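PDB 4GR2: AtRbcX1 from Arabidopsis thaliana, which acts as a homodimeric chloroplast chaperone in the assembly of Rubisco, the carbon dioxide-fixing enzyme. Local coordinates for residues His20-Tyr25 and Val55-Asp59. The protein carries 2 engineered substitutions. Numbering follows the deposited sequence.
Sequences HDFFTY and VSDGD
D21 and G58 bring their CA atoms to 5.4 Å, the nearest CA pair between 20-25, on helix 11-35, and 55-59, which leads into helix 58-68. D21 OD1 takes a weak hydrogen bond from G58 N (3.4 Å, N-H...O angle 142°). A water bridges the same segments: it donates to D21 OD1 at 2.6 Å and to D57 OD1, and accepts from D59 N. D57, at the N-cap position, accepts a weak capping bond from D59 N through OD1; the water shares the cap's donor and acceptor and links them to D21. Beside it, T24 rests its CG2 on G58 CA at 3.9 Å; a CB on G58 would fall 3.0 Å from T24 CG2, so the missing side chain makes room. H20 holds CG beside its carbonyl carbon (chi1 175°), and D59 OD2 meets H20 CE1 at the ring edge, in plane, at 3.1 Å, ring and carboxylate planes 83° apart.

Further out, R83 of helix 70-90 forms a salt bridge with D59 OD1 and a hydrogen bond with T24 OG1, while S107 of the second subunit bonds D59 OD2. Replacing D59 by an alanine would probably cost R83 this salt bridge, S107 this hydrogen bond and the H20 ring edge its neighbour. Three carboxylates gather here, D21 OD1 lying 4.7 Å from D57 OD1; the water and R83 probably ease their repulsion, while D59 links this RbcX helix start to the second subunit.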
loop_
_atom_site.group_PDB
_atom_site.type_symbol
_atom_site.label_atom_id
_atom_site.label_comp_id
_atom_site.label_asym_id
_atom_site.label_seq_id
_atom_site.Cartn_x
_atom_site.Cartn_y
_atom_site.Cartn_z
ATOM N N HIS B 20 -2.659 -7.701 1.300
ATOM C CA HIS B 20 -3.300 -8.914 0.761
ATOM C C HIS B 20 -3.020 -9.042 -0.748
ATOM O O HIS B 20 -2.441 -10.031 -1.210
ATOM C CB HIS B 20 -4.809 -8.880 1.081
ATOM C CG HIS B 20 -5.593 -10.009 0.476
ATOM N ND1 HIS B 20 -6.698 -9.803 -0.326
ATOM C CD2 HIS B 20 -5.439 -11.350 0.561
ATOM C CE1 HIS B 20 -7.184 -10.966 -0.717
ATOM N NE2 HIS B 20 -6.434 -11.921 -0.198
ATOM N N ASP B 21 -3.374 -7.999 -1.501
ATOM C CA ASP B 21 -3.149 -7.992 -2.941
ATOM C C ASP B 21 -1.676 -8.037 -3.276
ATOM O O ASP B 21 -1.274 -8.728 -4.222
ATOM C CB ASP B 21 -3.818 -6.780 -3.619
ATOM C CG ASP B 21 -5.328 -6.921 -3.706
ATOM O OD1 ASP B 21 -5.811 -8.078 -3.834
ATOM O OD2 ASP B 21 -6.024 -5.878 -3.647
ATOM N N PHE B 22 -0.870 -7.293 -2.520
ATOM C CA PHE B 22 0.586 -7.358 -2.687
ATOM C C PHE B 22 1.107 -8.804 -2.489
ATOM O O PHE B 22 1.952 -9.267 -3.244
ATOM C CB PHE B 22 1.305 -6.384 -1.731
ATOM C CG PHE B 22 2.792 -6.307 -1.960
ATOM C CD1 PHE B 22 3.297 -5.942 -3.209
ATOM C CD2 PHE B 22 3.689 -6.629 -0.943
ATOM C CE1 PHE B 22 4.674 -5.886 -3.435
ATOM C CE2 PHE B 22 5.067 -6.568 -1.162
ATOM C CZ PHE B 22 5.557 -6.203 -2.392
ATOM N N PHE B 23 0.605 -9.501 -1.471
ATOM C CA PHE B 23 1.028 -10.888 -1.220
ATOM C C PHE B 23 0.630 -11.840 -2.337
ATOM O O PHE B 23 1.401 -12.739 -2.687
ATOM C CB PHE B 23 0.516 -11.397 0.132
ATOM C CG PHE B 23 1.132 -10.692 1.307
ATOM C CD1 PHE B 23 2.453 -10.288 1.263
ATOM C CD2 PHE B 23 0.373 -10.393 2.434
ATOM C CE1 PHE B 23 3.029 -9.617 2.347
ATOM C CE2 PHE B 23 0.935 -9.710 3.518
ATOM C CZ PHE B 23 2.269 -9.329 3.467
ATOM N N THR B 24 -0.554 -11.641 -2.911
ATOM C CA THR B 24 -0.949 -12.407 -4.112
ATOM C C THR B 24 0.048 -12.228 -5.233
ATOM O O THR B 24 0.411 -13.179 -5.904
ATOM C CB THR B 24 -2.325 -11.987 -4.631
ATOM O OG1 THR B 24 -3.296 -12.166 -3.588
ATOM C CG2 THR B 24 -2.725 -12.784 -5.895
ATOM N N TYR B 25 0.516 -10.995 -5.417
ATOM C CA TYR B 25 1.480 -10.683 -6.463
ATOM C C TYR B 25 2.869 -11.279 -6.194
ATOM O O TYR B 25 3.513 -11.786 -7.115
ATOM C CB TYR B 25 1.564 -9.157 -6.689
ATOM C CG TYR B 25 2.925 -8.676 -7.133
ATOM C CD1 TYR B 25 3.263 -8.605 -8.482
ATOM C CD2 TYR B 25 3.884 -8.298 -6.195
ATOM C CE1 TYR B 25 4.524 -8.170 -8.881
ATOM C CE2 TYR B 25 5.140 -7.872 -6.582
ATOM C CZ TYR B 25 5.454 -7.805 -7.924
ATOM O OH TYR B 25 6.711 -7.372 -8.286
ATOM N N VAL B 55 -2.965 -9.273 -12.280
ATOM C CA VAL B 55 -2.810 -9.567 -10.849
ATOM C C VAL B 55 -3.361 -8.474 -9.908
ATOM O O VAL B 55 -3.402 -8.690 -8.696
ATOM C CB VAL B 55 -1.328 -9.779 -10.499
ATOM C CG1 VAL B 55 -0.771 -10.987 -11.223
ATOM C CG2 VAL B 55 -0.532 -8.535 -10.872
ATOM N N SER B 56 -3.798 -7.328 -10.459
ATOM C CA SER B 56 -4.153 -6.138 -9.650
ATOM C C SER B 56 -5.283 -6.292 -8.599
ATOM O O SER B 56 -5.035 -6.113 -7.397
ATOM C CB SER B 56 -4.361 -4.922 -10.545
ATOM O OG SER B 56 -3.115 -4.527 -11.112
ATOM N N ASP B 57 -6.508 -6.613 -9.017
ATOM C CA ASP B 57 -7.450 -7.230 -8.069
ATOM C C ASP B 57 -7.061 -8.705 -8.045
ATOM O O ASP B 57 -7.507 -9.485 -8.890
ATOM C CB ASP B 57 -8.921 -7.060 -8.495
ATOM C CG ASP B 57 -9.934 -7.735 -7.521
ATOM O OD1 ASP B 57 -9.558 -8.540 -6.633
ATOM O OD2 ASP B 57 -11.149 -7.468 -7.666
ATOM N N GLY B 58 -6.225 -9.073 -7.078
ATOM C CA GLY B 58 -5.680 -10.415 -7.008
ATOM C C GLY B 58 -6.664 -11.550 -6.812
ATOM O O GLY B 58 -6.429 -12.659 -7.285
ATOM N N ASP B 59 -7.751 -11.318 -6.084
ATOM C CA ASP B 59 -8.705 -12.406 -5.900
ATOM C C ASP B 59 -9.522 -12.652 -7.167
ATOM O O ASP B 59 -9.884 -13.806 -7.461
ATOM C CB ASP B 59 -9.609 -12.166 -4.700
ATOM C CG ASP B 59 -8.891 -12.423 -3.383
ATOM O OD1 ASP B 59 -7.671 -12.704 -3.425
ATOM O OD2 ASP B 59 -9.534 -12.314 -2.322
HETATM O O HOH W 1 -8.255 -8.801 -4.190
#